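Local coordinates for protein 6-phospho-beta-glucosidase (Thermotoga maritima, PDB 1UP7) that hydrolyses cellobiose 6'-phosphate to glucose 6-phosphate and glucose, using one NAD(+) and one manganese ion per subunit, at residues V34-Y37 against K43-I46; D65-A70 against E123-T128; F275-T280 against P285-K290. One frame throughout, in Å; residues are numbered along the deposited sequence.

Interaction 1 of 3, residues V34-Y37 against K43-I46; sequences VIFY and KQKI. With NAD (nicotinamide-adenine-dinucleotide), chain I.
Gln44 lays its amide end against the C-terminal end of strand 33-37, at Phe36 and Tyr37. With CG anti to the backbone N (chi1 170°) and the chain extended beyond it, the side chain reaches from helix 41-55 to the end of the strand. Gln44 OE1 stops 3.3 Å from Tyr37 C and also touches Phe36 CB. These are van der Waals contacts, not hydrogen bonds, since OE1 meets Tyr37 N at a poor angle and lies close to Tyr37 O, a second acceptor. Phe36 offers only its CB here, because its ring turns away to pack on Val19 of helix 15-25. Tyr37 also points away from the helix, and its CE2 comes 3.8 Å from C2A of the NAD adenine. Beyond Gln44, the bent chain of Lys43 brings NZ to 3.4 Å from the ribose oxygen O3B of NAD, a weak hydrogen bond; Asp38, in the turn between the segments, bonds NAD as well. Strand end and helix start thus both reach the adenosine half of the cofactor, Tyr37 at the base and Lys43 at the ribose. This is the second strand and following helix of a Rossmann-type beta-alpha-beta unit, which in this family binds the dinucleotide.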
loop_
_atom_site.group_PDB
_atom_site.type_symbol
_atom_site.label_atom_id
_atom_site.label_comp_id
_atom_site.label_asym_id
_atom_site.label_seq_id
_atom_site.Cartn_x
_atom_site.Cartn_y
_atom_site.Cartn_z
ATOM N N VAL A 34 28.931 -9.249 -32.336
ATOM C CA VAL A 34 29.164 -8.394 -31.190
ATOM C C VAL A 34 29.872 -7.137 -31.689
ATOM O O VAL A 34 30.929 -7.212 -32.318
ATOM C CB VAL A 34 29.938 -9.121 -30.073
ATOM C CG1 VAL A 34 30.124 -8.211 -28.884
ATOM C CG2 VAL A 34 29.149 -10.390 -29.652
ATOM N N ILE A 35 29.242 -5.994 -31.454
ATOM C CA ILE A 35 29.818 -4.729 -31.881
ATOM C C ILE A 35 30.240 -3.877 -30.681
ATOM O O ILE A 35 29.507 -3.758 -29.688
ATOM C CB ILE A 35 28.860 -3.988 -32.815
ATOM C CG1 ILE A 35 29.553 -2.758 -33.413
ATOM C CG2 ILE A 35 27.627 -3.575 -32.059
ATOM C CD1 ILE A 35 28.932 -2.300 -34.751
ATOM N N PHE A 36 31.421 -3.285 -30.806
ATOM C CA PHE A 36 32.079 -2.588 -29.716
ATOM C C PHE A 36 32.158 -1.099 -29.996
ATOM O O PHE A 36 32.472 -0.703 -31.116
ATOM C CB PHE A 36 33.503 -3.159 -29.491
ATOM C CG PHE A 36 33.518 -4.573 -29.016
ATOM C CD1 PHE A 36 33.413 -4.863 -27.649
ATOM C CD2 PHE A 36 33.595 -5.624 -29.922
ATOM C CE1 PHE A 36 33.418 -6.189 -27.181
ATOM C CE2 PHE A 36 33.586 -6.965 -29.481
ATOM C CZ PHE A 36 33.513 -7.246 -28.090
ATOM N N TYR A 37 31.853 -0.293 -28.977
ATOM C CA TYR A 37 32.046 1.136 -29.024
ATOM C C TYR A 37 32.796 1.578 -27.764
ATOM O O TYR A 37 32.532 1.062 -26.666
ATOM C CB TYR A 37 30.705 1.889 -29.150
ATOM C CG TYR A 37 30.919 3.366 -28.959
ATOM C CD1 TYR A 37 31.635 4.095 -29.903
ATOM C CD2 TYR A 37 30.517 4.008 -27.793
ATOM C CE1 TYR A 37 31.906 5.435 -29.741
ATOM C CE2 TYR A 37 30.777 5.376 -27.608
ATOM C CZ TYR A 37 31.475 6.081 -28.600
ATOM O OH TYR A 37 31.770 7.425 -28.457
ATOM N N LYS A 43 42.777 2.388 -27.337
ATOM C CA LYS A 43 42.734 1.417 -26.257
ATOM C C LYS A 43 41.816 0.250 -26.635
ATOM O O LYS A 43 42.180 -0.911 -26.456
ATOM C CB LYS A 43 42.294 2.079 -24.967
ATOM C CG LYS A 43 42.499 1.225 -23.722
ATOM C CD LYS A 43 41.316 1.401 -22.799
ATOM C CE LYS A 43 41.683 1.763 -21.369
ATOM N NZ LYS A 43 40.606 1.168 -20.444
ATOM N N GLN A 44 40.644 0.552 -27.177
ATOM C CA GLN A 44 39.704 -0.486 -27.540
ATOM C C GLN A 44 40.257 -1.431 -28.631
ATOM O O GLN A 44 40.017 -2.648 -28.598
ATOM C CB GLN A 44 38.390 0.116 -27.955
ATOM C CG GLN A 44 37.478 -0.883 -28.558
ATOM C CD GLN A 44 36.116 -0.334 -28.790
ATOM O OE1 GLN A 44 35.193 -0.624 -28.035
ATOM N NE2 GLN A 44 35.975 0.471 -29.817
ATOM N N LYS A 45 41.012 -0.871 -29.572
ATOM C CA LYS A 45 41.527 -1.634 -30.701
ATOM C C LYS A 45 42.452 -2.776 -30.246
ATOM O O LYS A 45 42.386 -3.884 -30.778
ATOM C CB LYS A 45 42.242 -0.706 -31.681
ATOM C CG LYS A 45 43.145 -1.391 -32.703
ATOM C CD LYS A 45 42.329 -1.901 -33.894
ATOM C CE LYS A 45 43.255 -2.301 -35.059
ATOM N NZ LYS A 45 42.610 -3.352 -35.913
ATOM N N ILE A 46 43.305 -2.503 -29.259
ATOM C CA ILE A 46 44.162 -3.539 -28.681
ATOM C C ILE A 46 43.309 -4.651 -28.068
ATOM O O ILE A 46 43.542 -5.826 -28.335
ATOM C CB ILE A 46 45.146 -2.961 -27.619
ATOM C CG1 ILE A 46 46.280 -2.175 -28.286
ATOM C CG2 ILE A 46 45.732 -4.067 -26.726
ATOM C CD1 ILE A 46 46.718 -0.952 -27.432
HETATM P PA NAD I . 37.426 1.257 -17.298
HETATM O O1A NAD I . 38.078 2.471 -16.770
HETATM O O2A NAD I . 38.362 0.251 -18.003
HETATM O O5B NAD I . 36.309 1.815 -18.330
HETATM C C5B NAD I . 35.817 0.978 -19.345
HETATM C C4B NAD I . 35.859 1.696 -20.687
HETATM O O4B NAD I . 34.857 2.709 -20.744
HETATM C C3B NAD I . 37.179 2.383 -21.014
HETATM O O3B NAD I . 37.719 1.762 -22.171
HETATM C C2B NAD I . 36.803 3.840 -21.290
HETATM O O2B NAD I . 37.526 4.385 -22.375
HETATM C C1B NAD I . 35.341 3.689 -21.667
HETATM N N9A NAD I . 34.532 4.896 -21.530
HETATM C C8A NAD I . 34.617 5.923 -20.608
HETATM N N7A NAD I . 33.610 6.779 -20.890
HETATM C C5A NAD I . 32.868 6.310 -21.909
HETATM C C6A NAD I . 31.756 6.786 -22.592
HETATM N N6A NAD I . 31.175 7.936 -22.267
HETATM N N1A NAD I . 31.241 6.044 -23.649
HETATM C C2A NAD I . 31.839 4.854 -24.028
HETATM N N3A NAD I . 32.956 4.410 -23.363
HETATM C C4A NAD I . 33.454 5.127 -22.331
HETATM O O3 NAD I . 36.696 0.572 -16.038
HETATM P PN NAD I . 36.221 -0.946 -15.856
HETATM O O1N NAD I . 36.981 -1.404 -14.666
HETATM O O2N NAD I . 36.248 -1.721 -17.078
HETATM O O5D NAD I . 34.665 -0.826 -15.506
HETATM C C5D NAD I . 33.737 -0.031 -16.221
HETATM C C4D NAD I . 32.500 0.171 -15.330
HETATM O O4D NAD I . 31.855 -1.056 -14.993
HETATM C C3D NAD I . 32.852 0.823 -14.001
HETATM O O3D NAD I . 31.829 1.739 -13.751
HETATM C C2D NAD I . 32.824 -0.317 -12.988
HETATM O O2D NAD I . 32.492 0.065 -11.663
HETATM C C1D NAD I . 31.859 -1.314 -13.585
HETATM N N1N NAD I . 32.404 -2.671 -13.485
HETATM C C2N NAD I . 32.444 -3.370 -14.671
HETATM C C3N NAD I . 32.930 -4.654 -14.729
HETATM C C7N NAD I . 32.962 -5.354 -16.068
HETATM O O7N NAD I . 32.546 -6.696 -16.238
HETATM N N7N NAD I . 33.392 -4.657 -17.130
HETATM C C4N NAD I . 33.384 -5.225 -13.538
HETATM C C5N NAD I . 33.345 -4.529 -12.313
HETATM C C6N NAD I . 32.843 -3.227 -12.302
#

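Interaction 2 of 3, residues D65-A70 against E123-T128. With NAD (nicotinamide-adenine-dinucleotide), chain I.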
loop_
_atom_site.group_PDB
_atom_site.type_symbol
_atom_site.label_atom_id
_atom_site.label_comp_id
_atom_site.label_asym_id
_atom_site.label_seq_id
_atom_site.Cartn_x
_atom_site.Cartn_y
_atom_site.Cartn_z
ATOM N N ASP A 65 32.377 3.335 -34.804
ATOM C CA ASP A 65 32.925 4.648 -34.449
ATOM C C ASP A 65 31.995 5.479 -33.584
ATOM O O ASP A 65 32.448 6.437 -32.998
ATOM C CB ASP A 65 33.299 5.451 -35.711
ATOM C CG ASP A 65 34.550 4.933 -36.399
ATOM O OD1 ASP A 65 35.420 4.372 -35.700
ATOM O OD2 ASP A 65 34.744 5.059 -37.643
ATOM N N THR A 66 30.715 5.121 -33.521
ATOM C CA THR A 66 29.731 5.886 -32.767
ATOM C C THR A 66 28.909 4.975 -31.856
ATOM O O THR A 66 28.794 3.782 -32.103
ATOM C CB THR A 66 28.815 6.601 -33.744
ATOM O OG1 THR A 66 28.178 5.610 -34.569
ATOM C CG2 THR A 66 29.642 7.513 -34.718
ATOM N N PHE A 67 28.321 5.562 -30.821
ATOM C CA PHE A 67 27.357 4.868 -29.995
ATOM C C PHE A 67 26.157 4.411 -30.836
ATOM O O PHE A 67 25.735 3.255 -30.741
ATOM C CB PHE A 67 26.918 5.768 -28.826
ATOM C CG PHE A 67 25.933 5.110 -27.927
ATOM C CD1 PHE A 67 24.579 5.166 -28.218
ATOM C CD2 PHE A 67 26.352 4.388 -26.817
ATOM C CE1 PHE A 67 23.657 4.517 -27.404
ATOM C CE2 PHE A 67 25.418 3.756 -26.005
ATOM C CZ PHE A 67 24.068 3.826 -26.313
ATOM N N GLU A 68 25.617 5.327 -31.641
ATOM C CA GLU A 68 24.405 5.056 -32.411
ATOM C C GLU A 68 24.615 3.849 -33.336
ATOM O O GLU A 68 23.783 2.958 -33.423
ATOM C CB GLU A 68 23.986 6.297 -33.210
ATOM C CG GLU A 68 22.639 6.100 -33.907
ATOM C CD GLU A 68 21.854 7.410 -34.124
ATOM O OE1 GLU A 68 21.951 8.332 -33.245
ATOM O OE2 GLU A 68 21.134 7.500 -35.177
ATOM N N GLY A 69 25.766 3.830 -34.002
ATOM C CA GLY A 69 26.143 2.746 -34.890
ATOM C C GLY A 69 26.261 1.398 -34.184
ATOM O O GLY A 69 26.043 0.352 -34.790
ATOM N N ALA A 70 26.592 1.424 -32.897
ATOM C CA ALA A 70 26.700 0.203 -32.141
ATOM C C ALA A 70 25.323 -0.366 -31.766
ATOM O O ALA A 70 25.125 -1.578 -31.884
ATOM C CB ALA A 70 27.624 0.397 -30.914
ATOM N N GLU A 123 21.610 9.213 -19.720
ATOM C CA GLU A 123 20.443 9.892 -20.243
ATOM C C GLU A 123 20.496 9.925 -21.758
ATOM O O GLU A 123 19.528 9.563 -22.440
ATOM C CB GLU A 123 20.347 11.329 -19.700
ATOM C CG GLU A 123 19.055 11.557 -18.961
ATOM C CD GLU A 123 18.911 12.938 -18.378
ATOM O OE1 GLU A 123 19.936 13.532 -17.968
ATOM O OE2 GLU A 123 17.738 13.417 -18.345
ATOM N N GLU A 124 21.649 10.328 -22.279
ATOM C CA GLU A 124 21.866 10.428 -23.718
ATOM C C GLU A 124 21.801 9.047 -24.374
ATOM O O GLU A 124 21.105 8.858 -25.390
ATOM C CB GLU A 124 23.222 11.117 -23.986
ATOM C CG GLU A 124 23.350 11.763 -25.370
ATOM C CD GLU A 124 24.816 11.836 -25.852
ATOM O OE1 GLU A 124 25.534 12.859 -25.557
ATOM O OE2 GLU A 124 25.261 10.862 -26.525
ATOM N N TYR A 125 22.491 8.081 -23.769
ATOM C CA TYR A 125 22.555 6.726 -24.291
ATOM C C TYR A 125 21.191 6.007 -24.286
ATOM O O TYR A 125 20.826 5.404 -25.304
ATOM C CB TYR A 125 23.639 5.921 -23.539
ATOM C CG TYR A 125 25.095 6.254 -23.898
ATOM C CD1 TYR A 125 25.418 7.118 -24.979
ATOM C CD2 TYR A 125 26.146 5.677 -23.174
ATOM C CE1 TYR A 125 26.751 7.389 -25.330
ATOM C CE2 TYR A 125 27.482 5.926 -23.505
ATOM C CZ TYR A 125 27.778 6.794 -24.573
ATOM O OH TYR A 125 29.096 7.021 -24.864
ATOM N N VAL A 126 20.438 6.083 -23.181
ATOM C CA VAL A 126 19.122 5.453 -23.102
ATOM C C VAL A 126 18.188 6.122 -24.119
ATOM O O VAL A 126 17.406 5.449 -24.793
ATOM C CB VAL A 126 18.534 5.536 -21.662
ATOM C CG1 VAL A 126 17.027 5.273 -21.672
ATOM C CG2 VAL A 126 19.331 4.599 -20.689
ATOM N N ASP A 127 18.291 7.440 -24.262
ATOM C CA ASP A 127 17.455 8.125 -25.249
ATOM C C ASP A 127 17.716 7.627 -26.680
ATOM O O ASP A 127 16.779 7.375 -27.439
ATOM C CB ASP A 127 17.550 9.653 -25.162
ATOM C CG ASP A 127 16.453 10.337 -25.965
ATOM O OD1 ASP A 127 15.266 10.245 -25.568
ATOM O OD2 ASP A 127 16.672 10.963 -27.028
ATOM N N THR A 128 18.979 7.443 -27.032
ATOM C CA THR A 128 19.320 6.916 -28.347
ATOM C C THR A 128 18.826 5.470 -28.538
ATOM O O THR A 128 18.300 5.130 -29.611
ATOM C CB THR A 128 20.859 6.999 -28.598
ATOM O OG1 THR A 128 21.265 8.359 -28.548
ATOM C CG2 THR A 128 21.223 6.612 -30.024
HETATM P PA NAD I . 37.426 1.257 -17.298
HETATM O O1A NAD I . 38.078 2.471 -16.770
HETATM O O2A NAD I . 38.362 0.251 -18.003
HETATM O O5B NAD I . 36.309 1.815 -18.330
HETATM C C5B NAD I . 35.817 0.978 -19.345
HETATM C C4B NAD I . 35.859 1.696 -20.687
HETATM O O4B NAD I . 34.857 2.709 -20.744
HETATM C C3B NAD I . 37.179 2.383 -21.014
HETATM O O3B NAD I . 37.719 1.762 -22.171
HETATM C C2B NAD I . 36.803 3.840 -21.290
HETATM O O2B NAD I . 37.526 4.385 -22.375
HETATM C C1B NAD I . 35.341 3.689 -21.667
HETATM N N9A NAD I . 34.532 4.896 -21.530
HETATM C C8A NAD I . 34.617 5.923 -20.608
HETATM N N7A NAD I . 33.610 6.779 -20.890
HETATM C C5A NAD I . 32.868 6.310 -21.909
HETATM C C6A NAD I . 31.756 6.786 -22.592
HETATM N N6A NAD I . 31.175 7.936 -22.267
HETATM N N1A NAD I . 31.241 6.044 -23.649
HETATM C C2A NAD I . 31.839 4.854 -24.028
HETATM N N3A NAD I . 32.956 4.410 -23.363
HETATM C C4A NAD I . 33.454 5.127 -22.331
HETATM O O3 NAD I . 36.696 0.572 -16.038
HETATM P PN NAD I . 36.221 -0.946 -15.856
HETATM O O1N NAD I . 36.981 -1.404 -14.666
HETATM O O2N NAD I . 36.248 -1.721 -17.078
HETATM O O5D NAD I . 34.665 -0.826 -15.506
HETATM C C5D NAD I . 33.737 -0.031 -16.221
HETATM C C4D NAD I . 32.500 0.171 -15.330
HETATM O O4D NAD I . 31.855 -1.056 -14.993
HETATM C C3D NAD I . 32.852 0.823 -14.001
HETATM O O3D NAD I . 31.829 1.739 -13.751
HETATM C C2D NAD I . 32.824 -0.317 -12.988
HETATM O O2D NAD I . 32.492 0.065 -11.663
HETATM C C1D NAD I . 31.859 -1.314 -13.585
HETATM N N1N NAD I . 32.404 -2.671 -13.485
HETATM C C2N NAD I . 32.444 -3.370 -14.671
HETATM C C3N NAD I . 32.930 -4.654 -14.729
HETATM C C7N NAD I . 32.962 -5.354 -16.068
HETATM O O7N NAD I . 32.546 -6.696 -16.238
HETATM N N7N NAD I . 33.392 -4.657 -17.130
HETATM C C4N NAD I . 33.384 -5.225 -13.538
HETATM C C5N NAD I . 33.345 -4.529 -12.313
HETATM C C6N NAD I . 32.843 -3.227 -12.302
#
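Phe67 and Tyr125 form an offset stack, ring on ring, where helix 67-71 meets helix 109-131 in the Rossmann-type nucleotide-binding domain. The centroids are 3.8 Å apart and the planes only 7° from parallel. Phe67 CE2 approaches Tyr125 CG to 3.3 Å, while Tyr125 CD1 sits over the middle of the Phe67 face. The Phe67 side chain gets there by setting CG anti to its nitrogen (chi1 -179°), which sends the ring straight across to the long helix.

Apolar contact continues at Thr128, one turn further along, whose CB lies 3.9 Å from Phe67 CE1. The methyl CG2 of Thr128 makes a van der Waals contact with Glu68 OE1 at 3.7 Å, where the two side chains cross at about a right angle on the more exposed margin. Toward the parallel sheet, Phe67 and Tyr125 both pack on Ile8 and Tyr37, and Phe81 meets the Tyr125 ring edge-to-face.

Polar interactions frame the stack. Thr66 is the N-cap of helix 67-71, its OG1 accepting from Gly69 N at 3.1 Å, a capping bond that probably helps to hold the first turn, which carries Phe67. At the outer end of the Tyr125 side chain, with the adenine nitrogen lying at the ring edge and in its plane, the phenol OH donates to NAD N1A over 2.7 Å.

Interaction 3 of 3, residues F275-T280 against P285-K290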
loop_
_atom_site.group_PDB
_atom_site.type_symbol
_atom_site.label_atom_id
_atom_site.label_comp_id
_atom_site.label_asym_id
_atom_site.label_seq_id
_atom_site.Cartn_x
_atom_site.Cartn_y
_atom_site.Cartn_z
ATOM N N PHE A 275 46.959 -4.400 -20.399
ATOM C CA PHE A 275 46.962 -3.924 -21.780
ATOM C C PHE A 275 48.199 -4.283 -22.569
ATOM O O PHE A 275 48.110 -4.640 -23.747
ATOM C CB PHE A 275 46.554 -2.459 -21.895
ATOM C CG PHE A 275 45.077 -2.270 -21.659
ATOM C CD1 PHE A 275 44.165 -2.428 -22.696
ATOM C CD2 PHE A 275 44.589 -2.023 -20.377
ATOM C CE1 PHE A 275 42.791 -2.285 -22.446
ATOM C CE2 PHE A 275 43.243 -1.885 -20.138
ATOM C CZ PHE A 275 42.339 -2.022 -21.165
ATOM N N GLU A 276 49.345 -4.238 -21.908
ATOM C CA GLU A 276 50.586 -4.720 -22.511
ATOM C C GLU A 276 50.537 -6.212 -22.857
ATOM O O GLU A 276 51.005 -6.624 -23.921
ATOM C CB GLU A 276 51.792 -4.418 -21.615
ATOM C CG GLU A 276 52.396 -3.038 -21.855
ATOM C CD GLU A 276 52.433 -2.667 -23.341
ATOM O OE1 GLU A 276 53.277 -3.252 -24.090
ATOM O OE2 GLU A 276 51.592 -1.817 -23.758
ATOM N N LYS A 277 49.974 -7.013 -21.956
ATOM C CA LYS A 277 49.794 -8.439 -22.203
ATOM C C LYS A 277 48.787 -8.698 -23.329
ATOM O O LYS A 277 48.980 -9.607 -24.119
ATOM C CB LYS A 277 49.344 -9.160 -20.935
ATOM C CG LYS A 277 50.482 -9.731 -20.121
ATOM C CD LYS A 277 50.170 -9.685 -18.628
ATOM C CE LYS A 277 51.303 -10.322 -17.785
ATOM N NZ LYS A 277 50.831 -10.485 -16.377
ATOM N N TYR A 278 47.712 -7.906 -23.406
ATOM C CA TYR A 278 46.700 -8.134 -24.446
ATOM C C TYR A 278 47.240 -7.960 -25.884
ATOM O O TYR A 278 46.644 -8.463 -26.828
ATOM C CB TYR A 278 45.455 -7.269 -24.248
ATOM C CG TYR A 278 44.582 -7.584 -23.053
ATOM C CD1 TYR A 278 44.702 -8.774 -22.344
ATOM C CD2 TYR A 278 43.653 -6.657 -22.619
ATOM C CE1 TYR A 278 43.892 -9.027 -21.237
ATOM C CE2 TYR A 278 42.867 -6.887 -21.532
ATOM C CZ TYR A 278 42.971 -8.074 -20.839
ATOM O OH TYR A 278 42.134 -8.282 -19.748
ATOM N N ARG A 279 48.367 -7.263 -26.037
ATOM C CA ARG A 279 49.025 -7.081 -27.333
ATOM C C ARG A 279 49.342 -8.413 -28.016
ATOM O O ARG A 279 49.141 -8.552 -29.236
ATOM C CB ARG A 279 50.336 -6.284 -27.179
ATOM C CG ARG A 279 50.155 -4.767 -26.923
ATOM C CD ARG A 279 51.378 -3.902 -27.293
ATOM N NE ARG A 279 51.359 -2.616 -26.582
ATOM C CZ ARG A 279 50.819 -1.470 -27.042
ATOM N NH1 ARG A 279 50.240 -1.410 -28.243
ATOM N NH2 ARG A 279 50.861 -0.372 -26.287
ATOM N N THR A 280 49.862 -9.379 -27.236
ATOM C CA THR A 280 50.260 -10.697 -27.762
ATOM C C THR A 280 49.501 -11.901 -27.200
ATOM O O THR A 280 49.642 -12.992 -27.719
ATOM C CB THR A 280 51.774 -10.987 -27.557
ATOM O OG1 THR A 280 52.100 -10.881 -26.162
ATOM C CG2 THR A 280 52.654 -9.947 -28.244
ATOM N N PRO A 285 44.873 -13.765 -19.563
ATOM C CA PRO A 285 45.939 -13.852 -18.557
ATOM C C PRO A 285 45.342 -13.990 -17.152
ATOM O O PRO A 285 44.279 -13.408 -16.842
ATOM C CB PRO A 285 46.658 -12.498 -18.672
ATOM C CG PRO A 285 46.040 -11.780 -19.854
ATOM C CD PRO A 285 44.699 -12.387 -20.068
ATOM N N GLU A 286 46.038 -14.733 -16.292
ATOM C CA GLU A 286 45.571 -14.933 -14.911
ATOM C C GLU A 286 45.471 -13.603 -14.149
ATOM O O GLU A 286 44.626 -13.471 -13.263
ATOM C CB GLU A 286 46.456 -15.959 -14.165
ATOM C CG GLU A 286 45.844 -16.466 -12.847
ATOM N N GLU A 287 46.315 -12.629 -14.516
ATOM C CA GLU A 287 46.335 -11.311 -13.871
ATOM C C GLU A 287 45.015 -10.549 -13.928
ATOM O O GLU A 287 44.829 -9.590 -13.169
ATOM C CB GLU A 287 47.448 -10.410 -14.418
ATOM C CG GLU A 287 47.261 -8.942 -14.012
ATOM C CD GLU A 287 48.515 -8.086 -14.084
ATOM O OE1 GLU A 287 49.615 -8.588 -14.435
ATOM O OE2 GLU A 287 48.389 -6.876 -13.775
ATOM N N LEU A 288 44.094 -10.953 -14.800
ATOM C CA LEU A 288 42.758 -10.352 -14.777
ATOM C C LEU A 288 41.952 -10.713 -13.509
ATOM O O LEU A 288 40.915 -10.101 -13.236
ATOM C CB LEU A 288 41.977 -10.645 -16.071
ATOM C CG LEU A 288 40.606 -9.998 -16.302
ATOM C CD1 LEU A 288 40.673 -8.513 -16.072
ATOM C CD2 LEU A 288 40.134 -10.266 -17.712
ATOM N N THR A 289 42.429 -11.662 -12.701
ATOM C CA THR A 289 41.750 -11.940 -11.409
ATOM C C THR A 289 42.095 -10.911 -10.316
ATOM O O THR A 289 41.303 -10.700 -9.379
ATOM C CB THR A 289 42.024 -13.351 -10.905
ATOM O OG1 THR A 289 43.434 -13.602 -10.956
ATOM C CG2 THR A 289 41.409 -14.385 -11.862
ATOM N N LYS A 290 43.268 -10.269 -10.452
ATOM C CA LYS A 290 43.646 -9.100 -9.630
ATOM C C LYS A 290 42.574 -8.006 -9.603
ATOM O O LYS A 290 42.574 -7.139 -8.719
ATOM C CB LYS A 290 44.932 -8.484 -10.159
ATOM C CG LYS A 290 46.178 -9.247 -9.766
ATOM C CD LYS A 290 47.445 -8.394 -9.946
ATOM C CE LYS A 290 47.732 -7.492 -8.723
ATOM N NZ LYS A 290 49.196 -7.088 -8.705
#
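Pro285 meets Tyr278 where the chain leaves helix 263-278, in the C-terminal domain of the family 4 glycosidase, and folds back past the helix end before helix 296-308. The proline ring comes to the edge of the tyrosine, near its plane, with CD 3.6 Å from Tyr278 CE1 and CG slightly farther from the same atom. The two side chains cross at about a right angle, a plain apolar contact. The CB of Lys277 also faces this proline, more loosely.

Glu286 starts a short 3-10 segment, 286-288, and points away from the helix. Glu286 O accepts from Thr289 N and from Thr289 OG1, the latter at 2.6 Å, which ties the far side of the turn together.

Glu287 turns back toward the helix. Its chi1 of 166° swings CG opposite the main-chain nitrogen, and the rest of the chain is extended, which lets Glu287 OE1 receive Lys277 NZ at 3.0 Å in a salt bridge. The ammonium meets this oxygen on its anti side, 23° out of the carboxylate plane. With an alanine in place of Glu287, the Lys277 ammonium would probably be left without this anionic mate, and the one ionic link between the segments would go. The other oxygen, OE2, lies close to Glu273, so the lysine may also ease the crowding of two like charges.

Leu288 is buried, packing on Leu274 of the helix and on Tyr14 and Glu17. Its isobutyl group crosses the end of the tyrosine, whose hydroxyl is hydrogen-bonded to the carbonyl of Ser13, and Leu288 CD2 lies 3.5 Å from Tyr278 OH.

In the fold
From the N terminus, interaction 1 comes first and closes the short turn between strand 33-37 and helix 41-55. Interaction 2 opens later and spans 52 intervening residues, bringing helix 67-71 to the long helix 109-131; interaction 3 closes a four-residue loop after helix 263-278. The three follow in series, neither nested nor crossing. Interactions 1 and 2 share the nucleotide-binding domain and NAD, meeting where Tyr37 packs against Asp65, Thr66 and Tyr125. Interaction 3 belongs to the C-terminal domain yet touches interaction 1, Ile46 and Lys43 packing on Phe275, so helix 41-55 joins the two domains. Interactions 2 and 3 stay about 16 Å apart at their nearest atoms.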